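Local structure of replicative DNA helicase (Mycobacterium chimaera, 6RIY) at residues P7-P11 against D24-G28; V20-D24 against R35-A39; M43-Y49 against R116-V122. The protein contains, in this chain, an intein domain of the Hedgehog/intein fold that probably excises itself from the helicase precursor and joins the flanking segments by protein splicing. All blocks are in the same frame, centred on the assembly; numbering follows the deposited sequence.

How the contacts relate
From the N terminus, contact 1 comes first: strand 7-9 and the turn after it meet strand 25-27, closing a loop that contains strand 14-16. Contact 2 opens inside that loop at Val-20 and ends beyond it on strand 33-39, so the two interleave. They share Asp-24, and Leu-26 packs on Val-36 between neighbouring strands of one antiparallel sheet, while Leu-8 reaches Val-20. Contact 3 follows in series, its first segment starting soon after contact 2 ends. It closes a much longer loop, from strand 48-53 round to strand 107-117, and lies apart, its centre about 23 Å from that of contact 1 and about 22 Å from that of contact 2.

Contact 1. Residues P7-P11 against D24-G28; sequences PLPTP and DELLG
The carbonyl O of Pro-9 and the amide N of Leu-27 are joined through one water, which donates to Pro-9 O at 2.8 Å and accepts from Leu-27 N. In this Hedgehog/intein domain the bridge stands where two strands of different sheets, 7-9 and 25-27, cross almost at a right angle (87°), a geometry in which strands cannot pair their backbones in regular fashion. Apolar side chains supply much of the remaining packing. Leu-27 has CG anti to its carbonyl carbon (chi1 -58°), and its forked end spans two prolines: CD1 lies 3.7 Å from Pro-9 CB, while CD2 lies 3.8 Å from Pro-11 CD. Rigid proline rings suit this place because they offer fixed apolar surfaces and have no amide hydrogen needing a partner. On the inner side, Leu-8 CD1 meets Leu-26 CD2 at 3.9 Å, with Tyr-134 and Ala-136 of strand 133-136 also against Leu-8. Thr-10 turns its carbon atoms to the contact, CB lying 3.6 Å from Glu-25 O, whereas its hydroxyl OG1 is hydrogen-bonded to Gly-13 N. At the exposed end Glu-25 crosses the Pro-11 ring, bringing carboxylate atom OE1 to 3.5 Å from Pro-11 CG.

Contact 2. Residues V20-D24 against R35-A39; sequences VAVGD and RVVAA
The guanidinium of Arg-35 lies flat against the backbone of Gly-23, whose CA sits 3.6 Å above the guanidinium plane and over its centre; Val-22 CG1 approaches the same group obliquely. Arg-35 is stretched out from CG to NE, with CG trans to the backbone N (chi1 -176°), and this carries its flat end along the turn. The other flat group, the Asp-24 carboxylate, is met from above its plane: Ala-21 N donates to Asp-24 OD2 at 2.9 Å. That bond braces a type II beta turn from Ala-21 to Asp-24, which is also closed by Asp-24 N bonding to Ala-21 O. Gly-23 takes the positive phi of the turn's third position, where a CB would jam against the preceding carbonyl.

Two backbone bonds dock the turn on the edge of strand 33-39. Gly-23 N donates to Val-36 O at 2.9 Å, and Val-36 N donates to Asp-24 O at 2.8 Å, so both polar backbone groups of Val-36 are satisfied by the turn. The branched side chain of Val-36 fills the inner side, its CG2 3.9 Å from Val-20 CG1. Farther along, Val-22 CG2 rests 3.8 Å from Ala-38 CA, where the Ala-38 methyl points away from the turn. Val-37 and Ala-38 form a classic beta bulge opposite Glu-126 of strand 122-127. Both hydrogen bonds across the contact join main-chain atoms, so the turn's position on the strand probably depends little on the side chains, apart from Gly-23, whose bare CA packs against the Arg-35 guanidinium.

Contact 3. Residues M43-Y49 against R116-V122; sequences MLGRPCY and RVASVPV
Arg-116 arches from the face of Tyr-49 to the ring of Pro-47. Its CA stands 4.0 Å above the Tyr-49 ring plane, over the centre, and its CD continues past one side, 3.7 Å from Tyr-49 CE1. The bend comes at chi2 (81°), which turns the chain toward segment 43-49 and brings Pro-47 CB over one face of the guanidinium, 3.6 Å from Arg-116 NH2. A water in the guanidinium plane accepts from Arg-116 NE and also from Cys-48 N; another accepts from Arg-116 NH1 and bonds to Tyr-49 OH. The methylenes of arginine suit the aromatic neighbour, and its charged end suits the surface.

Cys-48 O, at the edge of that guanidinium, accepts from Val-117 N at 3.0 Å. In the Hedgehog/intein fold of this domain, strands 48-53 and 107-117 are antiparallel neighbours in a sheet; here the loop leading into the first runs beside the loop leaving the second. Cys-48 points SG at residues 119-122, where Val-120 N makes a weak hydrogen bond to it at 3.6 Å and Val-122 CG1 packs against it. A small, polarisable thiol can serve both neighbours.

Ser-119 holds OG trans to its backbone N (chi1 -177°), reaching across to donate to Arg-46 O at 2.7 Å, tilted 33° from the carbonyl plane. A further water makes three bonds, donating to Met-43 O and Val-120 O and accepting from Arg-46 N. Arg-46 CG and Met-43 CE both pack on Val-122 CG2. Met-43 and Val-122 also exchange two backbone bonds in a single antiparallel bridge, the shorter running from Met-43 N to Val-122 O at 2.8 Å. Leu-44 crosses Pro-121 at a slant, CD2 lying 3.6 Å from Pro-121 CG.

Contact 1. Residues P7-P11 against D24-G28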
loop_
_atom_site.group_PDB
_atom_site.type_symbol
_atom_site.label_atom_id
_atom_site.label_comp_id
_atom_site.label_asym_id
_atom_site.label_seq_id
_atom_site.Cartn_x
_atom_site.Cartn_y
_atom_site.Cartn_z
ATOM N N PRO A 7 5.278 -6.923 3.263
ATOM C CA PRO A 7 5.923 -6.421 4.481
ATOM C C PRO A 7 5.591 -4.950 4.678
ATOM O O PRO A 7 5.612 -4.159 3.733
ATOM C CB PRO A 7 7.417 -6.629 4.204
ATOM C CG PRO A 7 7.527 -6.521 2.713
ATOM C CD PRO A 7 6.225 -7.050 2.141
ATOM N N LEU A 8 5.253 -4.595 5.918
ATOM C CA LEU A 8 4.936 -3.219 6.282
ATOM C C LEU A 8 5.899 -2.741 7.356
ATOM O O LEU A 8 6.085 -3.440 8.356
ATOM C CB LEU A 8 3.497 -3.112 6.813
ATOM C CG LEU A 8 2.414 -3.717 5.924
ATOM C CD1 LEU A 8 1.053 -3.615 6.623
ATOM C CD2 LEU A 8 2.381 -2.984 4.591
ATOM N N PRO A 9 6.508 -1.563 7.216
ATOM C CA PRO A 9 7.383 -1.075 8.281
ATOM C C PRO A 9 6.573 -0.637 9.490
ATOM O O PRO A 9 5.462 -0.118 9.370
ATOM C CB PRO A 9 8.096 0.121 7.638
ATOM C CG PRO A 9 7.106 0.631 6.663
ATOM C CD PRO A 9 6.383 -0.590 6.115
ATOM N N THR A 10 7.142 -0.849 10.665
ATOM C CA THR A 10 6.572 -0.420 11.932
ATOM C C THR A 10 7.623 0.376 12.678
ATOM O O THR A 10 8.790 0.406 12.272
ATOM C CB THR A 10 6.127 -1.628 12.769
ATOM O OG1 THR A 10 7.288 -2.328 13.226
ATOM C CG2 THR A 10 5.270 -2.554 11.930
ATOM N N PRO A 11 7.250 1.046 13.774
ATOM C CA PRO A 11 8.276 1.769 14.549
ATOM C C PRO A 11 9.414 0.883 15.035
ATOM O O PRO A 11 10.548 1.364 15.158
ATOM C CB PRO A 11 7.477 2.363 15.719
ATOM C CG PRO A 11 6.118 2.533 15.193
ATOM C CD PRO A 11 5.891 1.371 14.251
ATOM N N ASP A 24 -2.377 -2.057 16.356
ATOM C CA ASP A 24 -0.975 -2.073 15.959
ATOM C C ASP A 24 -0.570 -0.725 15.372
ATOM O O ASP A 24 -1.391 -0.010 14.793
ATOM C CB ASP A 24 -0.722 -3.159 14.911
ATOM C CG ASP A 24 -0.792 -4.559 15.481
ATOM O OD1 ASP A 24 -0.993 -4.701 16.713
ATOM O OD2 ASP A 24 -0.659 -5.520 14.689
ATOM N N GLU A 25 0.717 -0.398 15.497
ATOM C CA GLU A 25 1.287 0.805 14.897
ATOM C C GLU A 25 1.941 0.462 13.560
ATOM O O GLU A 25 2.817 -0.410 13.495
ATOM C CB GLU A 25 2.314 1.448 15.829
ATOM C CG GLU A 25 1.700 2.150 17.028
ATOM C CD GLU A 25 2.705 2.978 17.794
ATOM O OE1 GLU A 25 3.885 2.572 17.862
ATOM O OE2 GLU A 25 2.314 4.035 18.335
ATOM N N LEU A 26 1.513 1.147 12.503
ATOM C CA LEU A 26 2.225 1.198 11.237
ATOM C C LEU A 26 2.895 2.567 11.142
ATOM O O LEU A 26 2.997 3.282 12.143
ATOM C CB LEU A 26 1.266 0.929 10.064
ATOM C CG LEU A 26 0.495 -0.398 10.066
ATOM C CD1 LEU A 26 -0.558 -0.411 8.957
ATOM C CD2 LEU A 26 1.440 -1.593 9.938
ATOM N N LEU A 27 3.331 2.956 9.945
ATOM C CA LEU A 27 3.923 4.269 9.728
ATOM C C LEU A 27 3.076 5.059 8.747
ATOM O O LEU A 27 2.691 4.545 7.698
ATOM C CB LEU A 27 5.345 4.156 9.186
ATOM C CG LEU A 27 6.322 3.362 10.051
ATOM C CD1 LEU A 27 7.703 3.383 9.384
ATOM C CD2 LEU A 27 6.377 3.925 11.465
ATOM N N GLY A 28 2.811 6.316 9.076
ATOM C CA GLY A 28 2.140 7.202 8.149
ATOM C C GLY A 28 3.071 7.718 7.073
ATOM O O GLY A 28 4.263 7.414 7.029
HETATM O O HOH W 1 3.600 1.134 7.676
#

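Contact 2. Residues V20-D24 against R35-A39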
loop_
_atom_site.group_PDB
_atom_site.type_symbol
_atom_site.label_atom_id
_atom_site.label_comp_id
_atom_site.label_asym_id
_atom_site.label_seq_id
_atom_site.Cartn_x
_atom_site.Cartn_y
_atom_site.Cartn_z
ATOM N N VAL A 20 -1.299 -7.969 10.803
ATOM C CA VAL A 20 -1.754 -6.696 11.360
ATOM C C VAL A 20 -3.048 -6.899 12.130
ATOM O O VAL A 20 -3.975 -7.553 11.644
ATOM C CB VAL A 20 -1.951 -5.646 10.251
ATOM C CG1 VAL A 20 -2.562 -4.394 10.841
ATOM C CG2 VAL A 20 -0.632 -5.326 9.602
ATOM N N ALA A 21 -3.133 -6.301 13.322
ATOM C CA ALA A 21 -4.355 -6.310 14.118
ATOM C C ALA A 21 -4.706 -4.888 14.538
ATOM O O ALA A 21 -3.862 -3.983 14.521
ATOM C CB ALA A 21 -4.222 -7.211 15.355
ATOM N N VAL A 22 -5.983 -4.690 14.883
ATOM C CA VAL A 22 -6.427 -3.393 15.382
ATOM C C VAL A 22 -5.577 -3.004 16.578
ATOM O O VAL A 22 -5.321 -3.820 17.475
ATOM C CB VAL A 22 -7.921 -3.434 15.742
ATOM C CG1 VAL A 22 -8.339 -2.160 16.468
ATOM C CG2 VAL A 22 -8.756 -3.632 14.498
ATOM N N GLY A 23 -5.116 -1.753 16.588
ATOM C CA GLY A 23 -4.281 -1.246 17.655
ATOM C C GLY A 23 -2.797 -1.299 17.368
ATOM O O GLY A 23 -2.026 -0.649 18.080
ATOM N N ASP A 24 -2.377 -2.057 16.356
ATOM C CA ASP A 24 -0.975 -2.073 15.959
ATOM C C ASP A 24 -0.570 -0.725 15.372
ATOM O O ASP A 24 -1.391 -0.010 14.793
ATOM C CB ASP A 24 -0.722 -3.159 14.911
ATOM C CG ASP A 24 -0.792 -4.559 15.481
ATOM O OD1 ASP A 24 -0.993 -4.701 16.713
ATOM O OD2 ASP A 24 -0.659 -5.520 14.689
ATOM N N ARG A 35 -1.782 4.509 14.105
ATOM C CA ARG A 35 -2.449 3.366 14.721
ATOM C C ARG A 35 -3.461 2.756 13.760
ATOM O O ARG A 35 -4.148 3.463 13.024
ATOM C CB ARG A 35 -3.139 3.794 16.019
ATOM C CG ARG A 35 -3.791 2.689 16.827
ATOM C CD ARG A 35 -4.519 3.302 18.016
ATOM N NE ARG A 35 -5.075 2.306 18.928
ATOM C CZ ARG A 35 -6.234 1.681 18.737
ATOM N NH1 ARG A 35 -6.960 1.937 17.654
ATOM N NH2 ARG A 35 -6.664 0.795 19.625
ATOM N N VAL A 36 -3.554 1.434 13.778
ATOM C CA VAL A 36 -4.544 0.737 12.969
ATOM C C VAL A 36 -5.873 0.807 13.706
ATOM O O VAL A 36 -5.971 0.392 14.864
ATOM C CB VAL A 36 -4.102 -0.712 12.712
ATOM C CG1 VAL A 36 -5.169 -1.504 11.969
ATOM C CG2 VAL A 36 -2.779 -0.701 11.925
ATOM N N VAL A 37 -6.888 1.380 13.058
ATOM C CA VAL A 37 -8.192 1.511 13.691
ATOM C C VAL A 37 -9.158 0.423 13.237
ATOM O O VAL A 37 -10.167 0.182 13.922
ATOM C CB VAL A 37 -8.801 2.909 13.448
ATOM C CG1 VAL A 37 -7.958 3.979 14.121
ATOM C CG2 VAL A 37 -8.925 3.194 11.971
ATOM N N ALA A 38 -8.874 -0.250 12.126
ATOM C CA ALA A 38 -9.715 -1.331 11.640
ATOM C C ALA A 38 -8.883 -2.193 10.704
ATOM O O ALA A 38 -7.898 -1.734 10.116
ATOM C CB ALA A 38 -10.969 -0.806 10.932
ATOM N N ALA A 39 -9.287 -3.454 10.578
ATOM C CA ALA A 39 -8.577 -4.379 9.709
ATOM C C ALA A 39 -9.546 -5.471 9.290
ATOM O O ALA A 39 -10.160 -6.111 10.148
ATOM C CB ALA A 39 -7.355 -4.976 10.413
#

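Contact 3. Residues M43-Y49 against R116-V122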
loop_
_atom_site.group_PDB
_atom_site.type_symbol
_atom_site.label_atom_id
_atom_site.label_comp_id
_atom_site.label_asym_id
_atom_site.label_seq_id
_atom_site.Cartn_x
_atom_site.Cartn_y
_atom_site.Cartn_z
ATOM N N MET A 43 -9.563 -11.507 2.624
ATOM C CA MET A 43 -10.480 -11.522 1.498
ATOM C C MET A 43 -9.874 -12.331 0.366
ATOM O O MET A 43 -8.724 -12.108 -0.012
ATOM C CB MET A 43 -10.808 -10.104 1.055
ATOM C CG MET A 43 -11.485 -9.337 2.166
ATOM S SD MET A 43 -11.910 -7.672 1.683
ATOM C CE MET A 43 -10.281 -6.992 1.509
ATOM N N LEU A 44 -10.652 -13.275 -0.155
ATOM C CA LEU A 44 -10.197 -14.245 -1.139
ATOM C C LEU A 44 -10.843 -13.981 -2.493
ATOM O O LEU A 44 -11.993 -13.541 -2.579
ATOM C CB LEU A 44 -10.539 -15.672 -0.689
ATOM C CG LEU A 44 -9.860 -16.195 0.572
ATOM C CD1 LEU A 44 -10.382 -17.595 0.932
ATOM C CD2 LEU A 44 -8.359 -16.214 0.365
ATOM N N GLY A 45 -10.097 -14.286 -3.554
ATOM C CA GLY A 45 -10.631 -14.236 -4.901
ATOM C C GLY A 45 -10.647 -12.873 -5.554
ATOM O O GLY A 45 -11.195 -12.742 -6.653
ATOM N N ARG A 46 -10.063 -11.859 -4.924
ATOM C CA ARG A 46 -10.077 -10.526 -5.513
ATOM C C ARG A 46 -9.125 -10.455 -6.710
ATOM O O ARG A 46 -8.047 -11.058 -6.687
ATOM C CB ARG A 46 -9.686 -9.480 -4.464
ATOM C CG ARG A 46 -10.617 -9.433 -3.246
ATOM C CD ARG A 46 -12.000 -8.925 -3.610
ATOM N NE ARG A 46 -11.966 -7.568 -4.144
ATOM C CZ ARG A 46 -12.951 -7.014 -4.847
ATOM N NH1 ARG A 46 -14.056 -7.704 -5.102
ATOM N NH2 ARG A 46 -12.832 -5.770 -5.291
ATOM N N PRO A 47 -9.488 -9.733 -7.767
ATOM C CA PRO A 47 -8.534 -9.502 -8.856
ATOM C C PRO A 47 -7.371 -8.675 -8.337
ATOM O O PRO A 47 -7.571 -7.681 -7.641
ATOM C CB PRO A 47 -9.357 -8.737 -9.898
ATOM C CG PRO A 47 -10.781 -8.897 -9.479
ATOM C CD PRO A 47 -10.762 -9.037 -7.997
ATOM N N CYS A 48 -6.151 -9.109 -8.653
ATOM C CA CYS A 48 -4.955 -8.504 -8.092
ATOM C C CYS A 48 -4.031 -7.963 -9.169
ATOM O O CYS A 48 -3.945 -8.505 -10.274
ATOM C CB CYS A 48 -4.164 -9.502 -7.258
ATOM S SG CYS A 48 -5.000 -9.916 -5.720
ATOM N N TYR A 49 -3.285 -6.930 -8.795
ATOM C CA TYR A 49 -2.279 -6.322 -9.648
ATOM C C TYR A 49 -0.924 -6.334 -8.959
ATOM O O TYR A 49 -0.828 -6.102 -7.753
ATOM C CB TYR A 49 -2.653 -4.874 -9.983
ATOM C CG TYR A 49 -3.628 -4.764 -11.118
ATOM C CD1 TYR A 49 -4.933 -5.215 -10.982
ATOM C CD2 TYR A 49 -3.243 -4.219 -12.330
ATOM C CE1 TYR A 49 -5.826 -5.125 -12.037
ATOM C CE2 TYR A 49 -4.128 -4.118 -13.383
ATOM C CZ TYR A 49 -5.416 -4.573 -13.231
ATOM O OH TYR A 49 -6.300 -4.474 -14.279
ATOM N N ARG A 116 -1.885 -7.068 -14.202
ATOM C CA ARG A 116 -2.759 -8.057 -13.594
ATOM C C ARG A 116 -1.987 -9.351 -13.367
ATOM O O ARG A 116 -1.255 -9.810 -14.249
ATOM C CB ARG A 116 -3.966 -8.302 -14.496
ATOM C CG ARG A 116 -4.932 -9.336 -13.984
ATOM C CD ARG A 116 -5.860 -8.752 -12.942
ATOM N NE ARG A 116 -6.880 -9.715 -12.545
ATOM C CZ ARG A 116 -8.021 -9.917 -13.197
ATOM N NH1 ARG A 116 -8.305 -9.216 -14.289
ATOM N NH2 ARG A 116 -8.884 -10.821 -12.753
ATOM N N VAL A 117 -2.133 -9.930 -12.175
ATOM C CA VAL A 117 -1.517 -11.204 -11.840
ATOM C C VAL A 117 -2.582 -12.111 -11.231
ATOM O O VAL A 117 -3.729 -11.713 -11.050
ATOM C CB VAL A 117 -0.313 -11.043 -10.890
ATOM C CG1 VAL A 117 0.820 -10.322 -11.611
ATOM C CG2 VAL A 117 -0.724 -10.301 -9.609
ATOM N N ALA A 118 -2.191 -13.352 -10.942
ATOM C CA ALA A 118 -3.092 -14.283 -10.274
ATOM C C ALA A 118 -3.565 -13.726 -8.935
ATOM O O ALA A 118 -2.816 -13.060 -8.219
ATOM C CB ALA A 118 -2.399 -15.627 -10.060
ATOM N N SER A 119 -4.814 -14.023 -8.592
ATOM C CA SER A 119 -5.362 -13.609 -7.305
ATOM C C SER A 119 -4.598 -14.228 -6.135
ATOM O O SER A 119 -4.305 -15.424 -6.128
ATOM C CB SER A 119 -6.838 -14.014 -7.215
ATOM O OG SER A 119 -7.421 -13.563 -6.002
ATOM N N VAL A 120 -4.307 -13.412 -5.128
ATOM C CA VAL A 120 -3.813 -13.913 -3.846
ATOM C C VAL A 120 -4.690 -13.330 -2.748
ATOM O O VAL A 120 -5.360 -12.305 -2.954
ATOM C CB VAL A 120 -2.327 -13.545 -3.616
ATOM C CG1 VAL A 120 -1.447 -14.169 -4.687
ATOM C CG2 VAL A 120 -2.155 -12.043 -3.557
ATOM N N PRO A 121 -4.701 -13.952 -1.566
ATOM C CA PRO A 121 -5.459 -13.387 -0.438
ATOM C C PRO A 121 -4.975 -11.983 -0.094
ATOM O O PRO A 121 -3.776 -11.699 -0.129
ATOM C CB PRO A 121 -5.175 -14.371 0.704
ATOM C CG PRO A 121 -4.815 -15.673 0.008
ATOM C CD PRO A 121 -4.066 -15.241 -1.218
ATOM N N VAL A 122 -5.917 -11.100 0.258
ATOM C CA VAL A 122 -5.599 -9.701 0.561
ATOM C C VAL A 122 -6.380 -9.260 1.792
ATOM O O VAL A 122 -7.335 -9.909 2.214
ATOM C CB VAL A 122 -5.882 -8.748 -0.633
ATOM C CG1 VAL A 122 -5.043 -9.134 -1.830
ATOM C CG2 VAL A 122 -7.385 -8.702 -0.994
HETATM O O HOH W 2 -8.142 -11.817 -2.825
HETATM O O HOH W 3 -7.270 -15.041 -3.568
HETATM O O HOH W 4 -6.127 -11.444 -10.473
HETATM O O HOH W 5 -7.622 -6.331 -15.650
#